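Local coordinates for protein berberine bridge enzyme-like 28 (PDB 5D79) that is a secreted, FAD-dependent oxidoreductase of the berberine bridge enzyme-like family in Arabidopsis thaliana and is involved in adaptation to salt stress, at residues N296-L301 against R387-E392; E436-K439 against E443-K446; A205-A210 against Q218-D223; C96-G101 against D515-F520. One frame throughout, in Å; residues are numbered along the deposited sequence.

In the fold
Followed from the N terminus, the chain first enters interaction 4 at helix 87-100, and that loop closes only at 515-520, just after helix 504-514. The other three contacts are nested inside it. Interaction 3 comes first and is short, packing helix 217-220, just beyond the hairpin strand 214-215, on strand 202-208 within the FAD-binding part. Interaction 1 then joins strand 298-306 of the seven-stranded antiparallel sheet to the C-terminal part of helix 378-388, and interaction 2, a local turn, leads into helix 441-458. Interactions 1 and 2 touch through E392 and K446; interactions 3 and 4 meet at A210. The two pairs are separate, their nearest atoms at least about 28 Å apart.

Interaction 1. Residues N296-L301 against R387-E392; sequences NAVHAL and RLEAPE
V298 sets the two branches of its fork on L388 and E389, about the C-terminal part of helix 378-388, in a purely apolar contact across the two segments. CG1 lies anti to the backbone N (chi1 -176°), which leaves CG2 beside that N and turned to L388 and E389. The valine crosses both of these side chains at about a right angle. Against L388 the fork straddles one methylene: CB stands 4.1 Å from V298 CG2 and 4.2 Å from V298 CG1, a loose apolar contact made at the root of the leucine and not at its methyls. Against E389 the touch is closer, V298 CG2 to E389 CG at 3.7 Å. There the glutamate offers the aliphatic part of its chain, which runs on extended so that the carboxylate is carried past the valine. CG2 also rests on the peptide linking the two residues, 3.8 Å from L388 C. This is strand-on-helix packing: strand 298-306 is held between strands 253-260 and 284-292, while L388 also reaches L290 of strand 284-292 and V298 also touches W385, one turn back on helix 378-388. R292 of strand 284-292 adds a polar tie to L388 O.

Interaction 2. Residues E436-K439 against E443-K446; sequences EEDK and ETDK
A short 3-10 turn leading into a helix is the element here: 436-439 follows strand 425-434, and the first turn of helix 441-458 folds back against it, with T444 facing E437 and D438. The methyl of T444 does the direct touching. T444 CG2 lies 3.5 Å from the carbonyl oxygen E437 O and 4.1 Å from E437 CB, so it packs on the backbone and the root of the glutamate. D438 meets the same methyl with a carboxylate oxygen, OD1, at 3.8 Å from T444 CG2, and the two side chains cross at about a right angle.

One threonine thus shows two characters. Its chi1 of 66° sets OG1 between the backbone N and the carbonyl carbon while CG2 lies anti to that carbon, directed at the turn. The hydroxyl bonds to K441 O within the helix and to a water 2.5 Å from T444 OG1. The same water donates to D438 OD1 at 2.7 Å, bridging the two segments where their side chains make no direct polar bond. D438 OD1 also receives W433 NE1, and OD2 pairs with S364 OG, so several partners fix the rotation of this carboxylate. E437 is drawn instead to Y447, through OE1; K446 NZ stays 5.3 Å from E437 OE1, close enough for a modest electrostatic attraction at most.

The turn therefore lies between the edge of the large antiparallel sheet and the helix that follows: W433 belongs to strand 425-434, S364 to the outermost strand 363-372, and Y447 to helix 441-458 itself.

Interaction 3. Residues A205-A210 against Q218-D223; sequences ALVVDA and QAMGED
Apolar contact carries this meeting, and M220 supplies its touching part, the methyl CE, which is laid against strand 202-208 beside A205 and V207. V207 CG1 is 3.7 Å from M220 CE, and the sulfur follows more loosely, with M220 SD at 4.1 Å from V207 CG1. The two side chains cross at about a right angle. A205 CB adds a looser touch, 4.4 Å from M220 CE. The methionine gets there by running straight from CB to SD and then bending at its last torsion (chi3 70°), which turns the methyl toward the strand, nearly square to its run.

The second kind of contact is of methyl on backbone: M220 CE comes within 3.4 Å of A205 O, a van der Waals approach to a carbonyl. All three residues are buried. G221 then breaks helical geometry (phi 95°), ending helix 217-220 and N-capping helix 222-227.

This is packing within the PCMH-type FAD-binding region, the V207 side chain about 6 Å from the bound FAD. Strand 202-208 pairs with strand 238-248 and, by way of V207 and L215, with the short strand 214-215. M220 also touches L215, F225 and I228, and Y224 of helix 222-227 touches V207.

Interaction 4. Residues C96-G101 against D515-F520; sequences CAQLHG and DPTDFF
Across this contact A97 and Q98, near the end of helix 87-100, face a chain that leaves helix 504-514 through a type I beta turn, D515 to D518, with the closest alpha carbons, Q98 and F519, 7.4 Å apart. The ring of F519 is the main surface. Over one face lies Q98 CG, 3.7 Å from the F519 ring centroid and 25° off the ring normal, a CH-pi contact. The glutamine continues extended from there, and its amide is stacked on the ring with the planes 25° apart. At the far end of the ring, A97 CB meets F519 CZ at 3.6 Å. F519 has CG anti to the backbone N (chi1 177°), which swings the ring out from the turn to the helix.

The turn is closed by D518 N to D515 O, and the D515 carboxylate then takes the two amides beyond it on its syn sides, F519 N at OD1 (2.9 Å) and F520 N at OD2 (3.0 Å). K511 also salt-bridges D515 OD2.

The contact joins the FAD-binding region to the berberine-like C-terminal region, on a helix whose C96 is disulfide-bonded to C34 of helix 29-36. Charge and backbone bonds probably steady the turn after helix 504-514 and help place F519, while the join to helix 87-100 is made by an aliphatic and amide surface lying on an aromatic ring, with I94 and V104 also touching F519.

Interaction 1. Residues N296-L301 against R387-E392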
loop_
_atom_site.group_PDB
_atom_site.type_symbol
_atom_site.label_atom_id
_atom_site.label_comp_id
_atom_site.label_asym_id
_atom_site.label_seq_id
_atom_site.Cartn_x
_atom_site.Cartn_y
_atom_site.Cartn_z
ATOM N N ASN A 296 -14.767 20.912 12.418
ATOM C CA ASN A 296 -15.846 19.960 12.135
ATOM C C ASN A 296 -16.709 20.324 10.920
ATOM O O ASN A 296 -17.930 20.163 10.939
ATOM C CB ASN A 296 -16.737 19.800 13.371
ATOM C CG ASN A 296 -17.549 18.518 13.346
ATOM O OD1 ASN A 296 -17.143 17.515 12.751
ATOM N ND2 ASN A 296 -18.707 18.545 13.992
ATOM N N ALA A 297 -16.062 20.805 9.863
ATOM C CA ALA A 297 -16.743 21.092 8.608
ATOM C C ALA A 297 -15.946 20.536 7.431
ATOM O O ALA A 297 -14.723 20.410 7.497
ATOM C CB ALA A 297 -16.960 22.578 8.449
ATOM N N VAL A 298 -16.646 20.196 6.358
ATOM C CA VAL A 298 -16.001 19.677 5.164
ATOM C C VAL A 298 -15.172 20.767 4.487
ATOM O O VAL A 298 -15.608 21.913 4.341
ATOM C CB VAL A 298 -17.041 19.111 4.178
ATOM C CG1 VAL A 298 -16.368 18.481 2.971
ATOM C CG2 VAL A 298 -17.911 18.101 4.880
ATOM N N HIS A 299 -13.962 20.404 4.087
ATOM C CA HIS A 299 -13.126 21.318 3.350
ATOM C C HIS A 299 -12.330 20.537 2.312
ATOM O O HIS A 299 -12.254 19.315 2.393
ATOM C CB HIS A 299 -12.212 22.104 4.306
ATOM C CG HIS A 299 -11.062 21.321 4.869
ATOM N ND1 HIS A 299 -10.021 21.926 5.539
ATOM C CD2 HIS A 299 -10.783 19.994 4.870
ATOM C CE1 HIS A 299 -9.149 21.010 5.920
ATOM N NE2 HIS A 299 -9.585 19.829 5.523
ATOM N N ALA A 300 -11.777 21.249 1.328
ATOM C CA ALA A 300 -10.832 20.690 0.366
ATOM C C ALA A 300 -9.421 21.095 0.746
ATOM O O ALA A 300 -9.113 22.279 0.843
ATOM C CB ALA A 300 -11.140 21.153 -1.047
ATOM N N LEU A 301 -8.571 20.100 0.957
ATOM C CA LEU A 301 -7.182 20.319 1.305
ATOM C C LEU A 301 -6.273 20.005 0.108
ATOM O O LEU A 301 -6.136 18.856 -0.297
ATOM C CB LEU A 301 -6.811 19.456 2.511
ATOM C CG LEU A 301 -5.632 19.875 3.379
ATOM C CD1 LEU A 301 -5.939 21.190 4.102
ATOM C CD2 LEU A 301 -5.302 18.756 4.362
ATOM N N ARG A 387 -21.676 13.940 0.729
ATOM C CA ARG A 387 -21.691 12.715 1.512
ATOM C C ARG A 387 -20.712 12.774 2.700
ATOM O O ARG A 387 -20.896 12.087 3.697
ATOM C CB ARG A 387 -21.410 11.514 0.601
ATOM C CG ARG A 387 -22.642 11.076 -0.227
ATOM C CD ARG A 387 -22.236 10.322 -1.480
ATOM N NE ARG A 387 -23.369 9.890 -2.296
ATOM C CZ ARG A 387 -23.897 8.677 -2.234
ATOM N NH1 ARG A 387 -24.922 8.350 -3.004
ATOM N NH2 ARG A 387 -23.399 7.789 -1.388
ATOM N N LEU A 388 -19.696 13.623 2.610
ATOM C CA LEU A 388 -18.747 13.771 3.708
ATOM C C LEU A 388 -19.329 14.559 4.885
ATOM O O LEU A 388 -18.794 14.526 5.993
ATOM C CB LEU A 388 -17.463 14.435 3.209
ATOM C CG LEU A 388 -16.470 13.502 2.513
ATOM C CD1 LEU A 388 -15.564 14.294 1.611
ATOM C CD2 LEU A 388 -15.651 12.743 3.535
ATOM N N GLU A 389 -20.433 15.258 4.649
ATOM C CA GLU A 389 -21.142 15.936 5.726
ATOM C C GLU A 389 -21.885 14.944 6.631
ATOM O O GLU A 389 -22.405 15.328 7.683
ATOM C CB GLU A 389 -22.121 16.957 5.155
ATOM C CG GLU A 389 -21.527 17.834 4.067
ATOM C CD GLU A 389 -22.521 18.853 3.522
ATOM O OE1 GLU A 389 -23.735 18.715 3.793
ATOM O OE2 GLU A 389 -22.090 19.797 2.825
ATOM N N ALA A 390 -21.942 13.680 6.212
ATOM C CA ALA A 390 -22.606 12.617 6.975
ATOM C C ALA A 390 -21.950 12.428 8.336
ATOM O O ALA A 390 -20.734 12.562 8.455
ATOM C CB ALA A 390 -22.589 11.308 6.194
ATOM N N PRO A 391 -22.754 12.117 9.370
ATOM C CA PRO A 391 -22.210 11.997 10.723
ATOM C C PRO A 391 -21.141 10.923 10.790
ATOM O O PRO A 391 -20.108 11.131 11.425
ATOM C CB PRO A 391 -23.431 11.605 11.568
ATOM C CG PRO A 391 -24.620 11.971 10.747
ATOM C CD PRO A 391 -24.195 11.802 9.326
ATOM N N GLU A 392 -21.384 9.801 10.115
ATOM C CA GLU A 392 -20.471 8.664 10.155
ATOM C C GLU A 392 -19.240 8.897 9.252
ATOM O O GLU A 392 -18.309 8.097 9.231
ATOM C CB GLU A 392 -21.221 7.362 9.788
ATOM C CG GLU A 392 -21.591 7.141 8.309
ATOM C CD GLU A 392 -22.889 7.820 7.875
ATOM O OE1 GLU A 392 -23.412 8.659 8.630
ATOM O OE2 GLU A 392 -23.382 7.516 6.762
#

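Interaction 2. Residues E436-K439 against E443-K446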
loop_
_atom_site.group_PDB
_atom_site.type_symbol
_atom_site.label_atom_id
_atom_site.label_comp_id
_atom_site.label_asym_id
_atom_site.label_seq_id
_atom_site.Cartn_x
_atom_site.Cartn_y
_atom_site.Cartn_z
ATOM N N GLU A 436 -12.488 1.312 19.707
ATOM C CA GLU A 436 -13.439 1.077 20.792
ATOM C C GLU A 436 -14.789 0.594 20.284
ATOM O O GLU A 436 -15.396 -0.306 20.851
ATOM C CB GLU A 436 -13.635 2.360 21.603
ATOM C CG GLU A 436 -12.463 2.725 22.500
ATOM C CD GLU A 436 -11.249 3.297 21.757
ATOM O OE1 GLU A 436 -11.300 3.494 20.519
ATOM O OE2 GLU A 436 -10.229 3.550 22.435
ATOM N N GLU A 437 -15.244 1.212 19.200
ATOM C CA GLU A 437 -16.559 0.952 18.625
ATOM C C GLU A 437 -16.714 -0.463 18.068
ATOM O O GLU A 437 -17.838 -0.958 17.942
ATOM C CB GLU A 437 -16.852 1.975 17.518
ATOM C CG GLU A 437 -16.882 3.416 18.010
ATOM C CD GLU A 437 -17.035 4.426 16.885
ATOM O OE1 GLU A 437 -17.389 4.020 15.755
ATOM O OE2 GLU A 437 -16.790 5.628 17.135
ATOM N N ASP A 438 -15.592 -1.107 17.743
ATOM C CA ASP A 438 -15.609 -2.445 17.152
ATOM C C ASP A 438 -16.292 -3.511 18.034
ATOM O O ASP A 438 -16.614 -4.594 17.559
ATOM C CB ASP A 438 -14.183 -2.890 16.826
ATOM C CG ASP A 438 -13.577 -2.133 15.656
ATOM O OD1 ASP A 438 -14.266 -1.887 14.642
ATOM O OD2 ASP A 438 -12.386 -1.789 15.746
ATOM N N LYS A 439 -16.509 -3.198 19.307
ATOM C CA LYS A 439 -17.194 -4.093 20.247
ATOM C C LYS A 439 -18.609 -4.492 19.782
ATOM O O LYS A 439 -19.125 -5.526 20.201
ATOM C CB LYS A 439 -17.268 -3.422 21.623
ATOM C CG LYS A 439 -17.937 -2.055 21.550
ATOM C CD LYS A 439 -17.768 -1.212 22.792
ATOM C CE LYS A 439 -17.966 0.271 22.463
ATOM N NZ LYS A 439 -18.893 0.490 21.306
ATOM N N GLU A 443 -22.842 -1.675 14.974
ATOM C CA GLU A 443 -22.650 -0.232 15.068
ATOM C C GLU A 443 -21.651 0.287 14.030
ATOM O O GLU A 443 -21.817 1.389 13.497
ATOM C CB GLU A 443 -22.188 0.163 16.474
ATOM C CG GLU A 443 -23.208 -0.106 17.579
ATOM C CD GLU A 443 -24.228 1.007 17.737
ATOM O OE1 GLU A 443 -24.135 2.014 17.000
ATOM O OE2 GLU A 443 -25.119 0.874 18.609
ATOM N N THR A 444 -20.618 -0.503 13.742
ATOM C CA THR A 444 -19.599 -0.088 12.783
ATOM C C THR A 444 -20.037 -0.345 11.346
ATOM O O THR A 444 -19.323 -0.015 10.406
ATOM C CB THR A 444 -18.265 -0.807 13.039
ATOM O OG1 THR A 444 -18.418 -2.205 12.785
ATOM C CG2 THR A 444 -17.836 -0.608 14.474
ATOM N N ASP A 445 -21.213 -0.945 11.193
ATOM C CA ASP A 445 -21.801 -1.200 9.883
ATOM C C ASP A 445 -22.000 0.084 9.084
ATOM O O ASP A 445 -21.835 0.097 7.862
ATOM C CB ASP A 445 -23.151 -1.908 10.028
ATOM C CG ASP A 445 -23.041 -3.418 9.978
ATOM O OD1 ASP A 445 -21.907 -3.944 9.923
ATOM O OD2 ASP A 445 -24.109 -4.075 10.008
ATOM N N LYS A 446 -22.364 1.160 9.773
ATOM C CA LYS A 446 -22.692 2.415 9.112
ATOM C C LYS A 446 -21.505 2.988 8.323
ATOM O O LYS A 446 -21.692 3.732 7.355
ATOM C CB LYS A 446 -23.194 3.433 10.143
ATOM C CG LYS A 446 -22.142 3.923 11.134
ATOM C CD LYS A 446 -22.784 4.668 12.308
ATOM C CE LYS A 446 -21.760 5.042 13.382
ATOM N NZ LYS A 446 -22.388 5.358 14.707
HETATM O O HOH W 1 -16.343 -3.353 13.651
#

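Interaction 3. Residues A205-A210 against Q218-D223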
loop_
_atom_site.group_PDB
_atom_site.type_symbol
_atom_site.label_atom_id
_atom_site.label_comp_id
_atom_site.label_asym_id
_atom_site.label_seq_id
_atom_site.Cartn_x
_atom_site.Cartn_y
_atom_site.Cartn_z
ATOM N N ALA A 205 16.237 -8.816 -5.813
ATOM C CA ALA A 205 15.433 -9.211 -4.668
ATOM C C ALA A 205 15.776 -10.617 -4.269
ATOM O O ALA A 205 16.311 -11.371 -5.062
ATOM C CB ALA A 205 13.950 -9.107 -4.993
ATOM N N LEU A 206 15.469 -10.966 -3.029
ATOM C CA LEU A 206 15.602 -12.343 -2.576
ATOM C C LEU A 206 14.218 -12.874 -2.260
ATOM O O LEU A 206 13.458 -12.220 -1.551
ATOM C CB LEU A 206 16.501 -12.445 -1.338
ATOM C CG LEU A 206 17.939 -11.943 -1.426
ATOM C CD1 LEU A 206 18.568 -11.951 -0.047
ATOM C CD2 LEU A 206 18.732 -12.792 -2.381
ATOM N N VAL A 207 13.884 -14.046 -2.787
ATOM C CA VAL A 207 12.599 -14.661 -2.477
ATOM C C VAL A 207 12.769 -16.163 -2.151
ATOM O O VAL A 207 13.599 -16.851 -2.745
ATOM C CB VAL A 207 11.592 -14.441 -3.653
ATOM C CG1 VAL A 207 12.094 -15.090 -4.930
ATOM C CG2 VAL A 207 10.195 -14.950 -3.301
ATOM N N VAL A 208 12.014 -16.657 -1.173
ATOM C CA VAL A 208 11.930 -18.094 -0.944
ATOM C C VAL A 208 10.710 -18.640 -1.679
ATOM O O VAL A 208 9.583 -18.184 -1.440
ATOM C CB VAL A 208 11.843 -18.446 0.552
ATOM C CG1 VAL A 208 11.491 -19.931 0.751
ATOM C CG2 VAL A 208 13.146 -18.084 1.259
ATOM N N ASP A 209 10.938 -19.591 -2.591
ATOM C CA ASP A 209 9.843 -20.161 -3.378
ATOM C C ASP A 209 9.280 -21.417 -2.706
ATOM O O ASP A 209 9.719 -21.802 -1.614
ATOM C CB ASP A 209 10.290 -20.455 -4.822
ATOM C CG ASP A 209 11.321 -21.562 -4.917
ATOM O OD1 ASP A 209 11.999 -21.843 -3.921
ATOM O OD2 ASP A 209 11.465 -22.152 -6.002
ATOM N N ALA A 210 8.300 -22.044 -3.356
ATOM C CA ALA A 210 7.589 -23.178 -2.771
ATOM C C ALA A 210 8.523 -24.351 -2.468
ATOM O O ALA A 210 8.172 -25.247 -1.705
ATOM C CB ALA A 210 6.452 -23.621 -3.689
ATOM N N GLN A 218 18.706 -13.044 -10.460
ATOM C CA GLN A 218 19.406 -13.912 -11.382
ATOM C C GLN A 218 18.869 -15.341 -11.310
ATOM O O GLN A 218 18.633 -15.972 -12.343
ATOM C CB GLN A 218 20.900 -13.878 -11.066
ATOM C CG GLN A 218 21.813 -14.625 -12.024
ATOM C CD GLN A 218 23.272 -14.561 -11.572
ATOM O OE1 GLN A 218 23.562 -14.369 -10.381
ATOM N NE2 GLN A 218 24.198 -14.711 -12.521
ATOM N N ALA A 219 18.650 -15.839 -10.094
ATOM C CA ALA A 219 18.260 -17.238 -9.903
ATOM C C ALA A 219 16.774 -17.467 -10.128
ATOM O O ALA A 219 16.378 -18.547 -10.561
ATOM C CB ALA A 219 18.650 -17.719 -8.512
ATOM N N MET A 220 15.955 -16.457 -9.845
ATOM C CA MET A 220 14.508 -16.610 -9.934
ATOM C C MET A 220 13.978 -16.444 -11.357
ATOM O O MET A 220 12.944 -17.009 -11.693
ATOM C CB MET A 220 13.812 -15.614 -9.014
ATOM C CG MET A 220 13.709 -14.214 -9.588
ATOM S SD MET A 220 12.882 -13.105 -8.462
ATOM C CE MET A 220 14.111 -12.962 -7.167
ATOM N N GLY A 221 14.679 -15.681 -12.190
ATOM C CA GLY A 221 14.213 -15.437 -13.545
ATOM C C GLY A 221 13.417 -14.150 -13.687
ATOM O O GLY A 221 12.895 -13.634 -12.700
ATOM N N GLU A 222 13.317 -13.633 -14.913
ATOM C CA GLU A 222 12.703 -12.328 -15.146
ATOM C C GLU A 222 11.205 -12.346 -14.895
ATOM O O GLU A 222 10.655 -11.362 -14.418
ATOM C CB GLU A 222 12.990 -11.836 -16.568
ATOM C CG GLU A 222 14.417 -11.350 -16.766
ATOM C CD GLU A 222 14.781 -10.206 -15.835
ATOM O OE1 GLU A 222 14.242 -9.101 -16.028
ATOM O OE2 GLU A 222 15.598 -10.411 -14.907
ATOM N N ASP A 223 10.550 -13.463 -15.215
ATOM C CA ASP A 223 9.114 -13.620 -14.983
ATOM C C ASP A 223 8.810 -13.531 -13.482
ATOM O O ASP A 223 7.884 -12.837 -13.050
ATOM C CB ASP A 223 8.608 -14.959 -15.553
ATOM C CG ASP A 223 7.904 -14.810 -16.904
ATOM O OD1 ASP A 223 7.591 -13.668 -17.296
ATOM O OD2 ASP A 223 7.650 -15.844 -17.566
#

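Interaction 4. Residues C96-G101 against D515-F520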
loop_
_atom_site.group_PDB
_atom_site.type_symbol
_atom_site.label_atom_id
_atom_site.label_comp_id
_atom_site.label_asym_id
_atom_site.label_seq_id
_atom_site.Cartn_x
_atom_site.Cartn_y
_atom_site.Cartn_z
ATOM N N CYS A 96 8.467 -27.404 5.924
ATOM C CA CYS A 96 7.666 -28.153 6.897
ATOM C C CYS A 96 6.165 -27.996 6.699
ATOM O O CYS A 96 5.416 -28.952 6.888
ATOM C CB CYS A 96 8.012 -27.729 8.325
ATOM S SG CYS A 96 9.625 -28.261 8.910
ATOM N N ALA A 97 5.727 -26.784 6.353
ATOM C CA ALA A 97 4.309 -26.504 6.133
ATOM C C ALA A 97 3.760 -27.428 5.053
ATOM O O ALA A 97 2.772 -28.143 5.250
ATOM C CB ALA A 97 4.098 -25.034 5.744
ATOM N N GLN A 98 4.432 -27.411 3.911
ATOM C CA GLN A 98 4.045 -28.228 2.782
ATOM C C GLN A 98 4.077 -29.715 3.118
ATOM O O GLN A 98 3.252 -30.480 2.623
ATOM C CB GLN A 98 4.953 -27.924 1.595
ATOM C CG GLN A 98 4.900 -26.472 1.195
ATOM C CD GLN A 98 5.556 -26.202 -0.137
ATOM O OE1 GLN A 98 5.071 -26.631 -1.183
ATOM N NE2 GLN A 98 6.669 -25.480 -0.107
ATOM N N LEU A 99 5.017 -30.115 3.968
ATOM C CA LEU A 99 5.166 -31.521 4.340
ATOM C C LEU A 99 4.020 -31.997 5.236
ATOM O O LEU A 99 3.667 -33.167 5.231
ATOM C CB LEU A 99 6.507 -31.748 5.044
ATOM C CG LEU A 99 6.944 -33.195 5.275
ATOM C CD1 LEU A 99 7.550 -33.787 4.002
ATOM C CD2 LEU A 99 7.916 -33.283 6.438
ATOM N N HIS A 100 3.426 -31.084 5.994
ATOM C CA HIS A 100 2.402 -31.481 6.949
ATOM C C HIS A 100 1.046 -30.843 6.656
ATOM O O HIS A 100 0.114 -30.949 7.454
ATOM C CB HIS A 100 2.863 -31.148 8.368
ATOM C CG HIS A 100 4.120 -31.852 8.769
ATOM N ND1 HIS A 100 4.135 -33.162 9.200
ATOM C CD2 HIS A 100 5.408 -31.433 8.795
ATOM C CE1 HIS A 100 5.377 -33.520 9.477
ATOM N NE2 HIS A 100 6.169 -32.489 9.244
ATOM N N GLY A 101 0.937 -30.194 5.504
ATOM C CA GLY A 101 -0.334 -29.649 5.063
ATOM C C GLY A 101 -0.743 -28.396 5.809
ATOM O O GLY A 101 -1.929 -28.120 5.985
ATOM N N ASP A 515 4.937 -21.594 -8.763
ATOM C CA ASP A 515 4.162 -22.145 -7.652
ATOM C C ASP A 515 3.071 -23.085 -8.158
ATOM O O ASP A 515 1.888 -22.779 -8.034
ATOM C CB ASP A 515 3.546 -21.002 -6.826
ATOM C CG ASP A 515 2.865 -21.488 -5.557
ATOM O OD1 ASP A 515 3.078 -22.658 -5.161
ATOM O OD2 ASP A 515 2.122 -20.694 -4.946
ATOM N N PRO A 516 3.468 -24.238 -8.733
ATOM C CA PRO A 516 2.532 -25.193 -9.354
ATOM C C PRO A 516 1.696 -26.017 -8.359
ATOM O O PRO A 516 0.708 -26.651 -8.741
ATOM C CB PRO A 516 3.462 -26.103 -10.159
ATOM C CG PRO A 516 4.735 -26.075 -9.411
ATOM C CD PRO A 516 4.867 -24.692 -8.849
ATOM N N THR A 517 2.095 -26.011 -7.094
ATOM C CA THR A 517 1.304 -26.660 -6.065
ATOM C C THR A 517 0.257 -25.700 -5.532
ATOM O O THR A 517 -0.648 -26.112 -4.805
ATOM C CB THR A 517 2.179 -27.163 -4.908
ATOM O OG1 THR A 517 3.113 -26.144 -4.530
ATOM C CG2 THR A 517 2.940 -28.380 -5.351
ATOM N N ASP A 518 0.381 -24.429 -5.914
ATOM C CA ASP A 518 -0.438 -23.350 -5.375
ATOM C C ASP A 518 -0.313 -23.273 -3.834
ATOM O O ASP A 518 -1.313 -23.143 -3.130
ATOM C CB ASP A 518 -1.898 -23.533 -5.803
ATOM C CG ASP A 518 -2.740 -22.283 -5.592
ATOM O OD1 ASP A 518 -2.161 -21.190 -5.429
ATOM O OD2 ASP A 518 -3.984 -22.397 -5.592
ATOM N N PHE A 519 0.912 -23.354 -3.311
ATOM C CA PHE A 519 1.097 -23.268 -1.864
ATOM C C PHE A 519 0.754 -21.876 -1.357
ATOM O O PHE A 519 0.053 -21.723 -0.355
ATOM C CB PHE A 519 2.529 -23.618 -1.436
ATOM C CG PHE A 519 2.773 -23.456 0.065
ATOM C CD1 PHE A 519 2.234 -24.368 0.983
ATOM C CD2 PHE A 519 3.530 -22.396 0.558
ATOM C CE1 PHE A 519 2.449 -24.222 2.363
ATOM C CE2 PHE A 519 3.746 -22.247 1.939
ATOM C CZ PHE A 519 3.205 -23.162 2.837
ATOM N N PHE A 520 1.256 -20.860 -2.044
ATOM C CA PHE A 520 1.021 -19.490 -1.615
ATOM C C PHE A 520 -0.317 -18.976 -2.131
ATOM O O PHE A 520 -0.417 -18.513 -3.265
ATOM C CB PHE A 520 2.176 -18.603 -2.069
ATOM C CG PHE A 520 3.487 -18.984 -1.451
ATOM C CD1 PHE A 520 3.798 -18.586 -0.163
ATOM C CD2 PHE A 520 4.393 -19.769 -2.142
ATOM C CE1 PHE A 520 4.993 -18.944 0.415
ATOM C CE2 PHE A 520 5.592 -20.139 -1.562
ATOM C CZ PHE A 520 5.891 -19.725 -0.285
#